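Side-chain contact in cytokinesis protein 2 (Saccharomyces cerevisiae, PDB 4WPE), which mediates the cytoskeletal rearrangements required for cytokinesis, binding phospholipids and actin filaments and forming rings that coincide with the septins and later the medial actin ring: residues L42-R47 against R105-D110. Residues are numbered along the deposited sequence; the frame is centred on the assembly and turned at random.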
loop_
_atom_site.group_PDB
_atom_site.type_symbol
_atom_site.label_atom_id
_atom_site.label_comp_id
_atom_site.label_asym_id
_atom_site.label_seq_id
_atom_site.Cartn_x
_atom_site.Cartn_y
_atom_site.Cartn_z
ATOM N N LEU A 42 -6.938 -1.282 -17.865
ATOM C CA LEU A 42 -6.269 -0.093 -17.352
ATOM C C LEU A 42 -6.135 -0.159 -15.837
ATOM O O LEU A 42 -5.102 0.216 -15.284
ATOM C CB LEU A 42 -7.022 1.174 -17.756
ATOM C CG LEU A 42 -6.312 2.490 -17.421
ATOM C CD1 LEU A 42 -5.095 2.693 -18.313
ATOM C CD2 LEU A 42 -7.264 3.671 -17.527
ATOM N N PHE A 43 -7.183 -0.637 -15.171
ATOM C CA PHE A 43 -7.174 -0.759 -13.718
ATOM C C PHE A 43 -6.065 -1.690 -13.246
ATOM O O PHE A 43 -5.316 -1.358 -12.330
ATOM C CB PHE A 43 -8.525 -1.263 -13.206
ATOM C CG PHE A 43 -8.533 -1.583 -11.735
ATOM C CD1 PHE A 43 -8.491 -0.570 -10.790
ATOM C CD2 PHE A 43 -8.578 -2.896 -11.299
ATOM C CE1 PHE A 43 -8.499 -0.859 -9.441
ATOM C CE2 PHE A 43 -8.584 -3.194 -9.952
ATOM C CZ PHE A 43 -8.544 -2.175 -9.021
ATOM N N PHE A 44 -5.971 -2.855 -13.880
ATOM C CA PHE A 44 -4.945 -3.842 -13.561
ATOM C C PHE A 44 -3.547 -3.265 -13.716
ATOM O O PHE A 44 -2.662 -3.524 -12.902
ATOM C CB PHE A 44 -5.096 -5.072 -14.457
ATOM C CG PHE A 44 -6.271 -5.939 -14.107
ATOM C CD1 PHE A 44 -6.931 -6.661 -15.090
ATOM C CD2 PHE A 44 -6.703 -6.051 -12.795
ATOM C CE1 PHE A 44 -8.008 -7.468 -14.775
ATOM C CE2 PHE A 44 -7.778 -6.860 -12.472
ATOM C CZ PHE A 44 -8.433 -7.567 -13.464
ATOM N N LYS A 45 -3.358 -2.477 -14.770
ATOM C CA LYS A 45 -2.068 -1.857 -15.036
ATOM C C LYS A 45 -1.706 -0.846 -13.955
ATOM O O LYS A 45 -0.638 -0.931 -13.351
ATOM C CB LYS A 45 -2.075 -1.179 -16.407
ATOM C CG LYS A 45 -0.758 -0.526 -16.776
ATOM C CD LYS A 45 -0.803 0.060 -18.177
ATOM C CE LYS A 45 0.564 0.580 -18.589
ATOM N NZ LYS A 45 0.462 1.627 -19.641
ATOM N N GLN A 46 -2.604 0.106 -13.713
ATOM C CA GLN A 46 -2.359 1.163 -12.736
ATOM C C GLN A 46 -2.203 0.605 -11.327
ATOM O O GLN A 46 -1.347 1.052 -10.566
ATOM C CB GLN A 46 -3.485 2.195 -12.767
ATOM C CG GLN A 46 -3.597 2.940 -14.082
ATOM C CD GLN A 46 -4.201 4.321 -13.911
ATOM O OE1 GLN A 46 -5.318 4.586 -14.362
ATOM N NE2 GLN A 46 -3.460 5.213 -13.260
ATOM N N ARG A 47 -3.042 -0.366 -10.990
ATOM C CA ARG A 47 -2.948 -1.065 -9.714
ATOM C C ARG A 47 -1.600 -1.777 -9.571
ATOM O O ARG A 47 -1.005 -1.786 -8.495
ATOM C CB ARG A 47 -4.097 -2.064 -9.581
ATOM C CG ARG A 47 -4.003 -2.988 -8.390
ATOM C CD ARG A 47 -4.453 -2.311 -7.117
ATOM N NE ARG A 47 -5.199 -3.236 -6.271
ATOM C CZ ARG A 47 -4.637 -4.107 -5.441
ATOM N NH1 ARG A 47 -3.318 -4.176 -5.347
ATOM N NH2 ARG A 47 -5.395 -4.913 -4.708
ATOM N N ARG A 105 1.849 -9.028 -15.331
ATOM C CA ARG A 105 2.123 -9.991 -16.395
ATOM C C ARG A 105 1.103 -11.120 -16.502
ATOM O O ARG A 105 0.709 -11.494 -17.605
ATOM C CB ARG A 105 3.521 -10.582 -16.211
ATOM C CG ARG A 105 4.426 -9.738 -15.335
ATOM C CD ARG A 105 5.891 -9.944 -15.667
ATOM N NE ARG A 105 6.748 -9.137 -14.807
ATOM C CZ ARG A 105 7.558 -9.640 -13.881
ATOM N NH1 ARG A 105 7.630 -10.951 -13.701
ATOM N NH2 ARG A 105 8.302 -8.831 -13.138
ATOM N N GLN A 106 0.670 -11.671 -15.376
ATOM C CA GLN A 106 -0.253 -12.799 -15.439
ATOM C C GLN A 106 -1.707 -12.387 -15.651
ATOM O O GLN A 106 -2.478 -13.130 -16.260
ATOM C CB GLN A 106 -0.148 -13.652 -14.179
ATOM C CG GLN A 106 1.261 -14.073 -13.837
ATOM C CD GLN A 106 1.317 -14.843 -12.540
ATOM O OE1 GLN A 106 0.312 -15.397 -12.094
ATOM N NE2 GLN A 106 2.488 -14.875 -11.921
ATOM N N ILE A 107 -2.096 -11.218 -15.154
ATOM C CA ILE A 107 -3.490 -10.821 -15.293
ATOM C C ILE A 107 -3.676 -9.577 -16.168
ATOM O O ILE A 107 -4.644 -9.505 -16.912
ATOM C CB ILE A 107 -4.158 -10.614 -13.905
ATOM C CG1 ILE A 107 -3.438 -9.557 -13.088
ATOM C CG2 ILE A 107 -4.172 -11.909 -13.118
ATOM C CD1 ILE A 107 -4.068 -8.205 -13.162
ATOM N N TYR A 108 -2.763 -8.611 -16.108
ATOM C CA TYR A 108 -2.884 -7.441 -16.979
ATOM C C TYR A 108 -2.534 -7.784 -18.418
ATOM O O TYR A 108 -3.302 -7.506 -19.342
ATOM C CB TYR A 108 -1.993 -6.289 -16.505
ATOM C CG TYR A 108 -1.690 -5.283 -17.598
ATOM C CD1 TYR A 108 -2.649 -4.372 -18.018
ATOM C CD2 TYR A 108 -0.445 -5.251 -18.214
ATOM C CE1 TYR A 108 -2.376 -3.456 -19.021
ATOM C CE2 TYR A 108 -0.162 -4.340 -19.214
ATOM C CZ TYR A 108 -1.129 -3.445 -19.614
ATOM O OH TYR A 108 -0.846 -2.539 -20.609
ATOM N N THR A 109 -1.359 -8.377 -18.599
ATOM C CA THR A 109 -0.866 -8.728 -19.922
ATOM C C THR A 109 -1.778 -9.743 -20.604
ATOM O O THR A 109 -2.118 -9.589 -21.778
ATOM C CB THR A 109 0.570 -9.286 -19.846
ATOM O OG1 THR A 109 1.478 -8.218 -19.547
ATOM C CG2 THR A 109 0.975 -9.935 -21.161
ATOM N N ASP A 110 -2.189 -10.766 -19.863
ATOM C CA ASP A 110 -3.022 -11.824 -20.423
ATOM C C ASP A 110 -4.443 -11.345 -20.714
ATOM O O ASP A 110 -5.129 -11.910 -21.569
ATOM C CB ASP A 110 -3.056 -13.034 -19.485
ATOM C CG ASP A 110 -1.766 -13.838 -19.527
ATOM O OD1 ASP A 110 -1.365 -14.391 -18.478
ATOM O OD2 ASP A 110 -1.151 -13.920 -20.611
#
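Tyr108, Phe44 and Ile107 carry most of this contact between helices 37-71 and 76-162 of the F-BAR domain, an elongated all-helical dimer. The two helices run roughly antiparallel. Over the two segments their axes make an angle of 141° and come within 8.9 Å of each other. On the inner side, Ile107 lays its CD1 methyl over one face of the Phe44 ring, a CH-pi contact 3.6 Å from the centroid and offset toward the rim. The two side chains cross at about a right angle. Leu234 of helix 170-259 also touches Phe44, so this half belongs to the three-helix core of the subunit. Nearer solvent, Tyr108 and Lys45 lie side by side and point the same way. CG of Tyr108 stands opposite its own backbone N (chi1 159°), which lays the ring alongside the extended Lys45 chain. Trimming the ring back to an alanine would probably leave the Lys45 methylenes without an aromatic surface to lie on. At the edge of the Tyr108 ring sits Phe44 CB, 3.9 Å from Tyr108 CB. Lys45 CG makes a CH-pi contact over one face of the Tyr108 ring, 4.3 Å from its centroid, and farther out Lys45 CD lies 3.6 Å from Tyr108 OH.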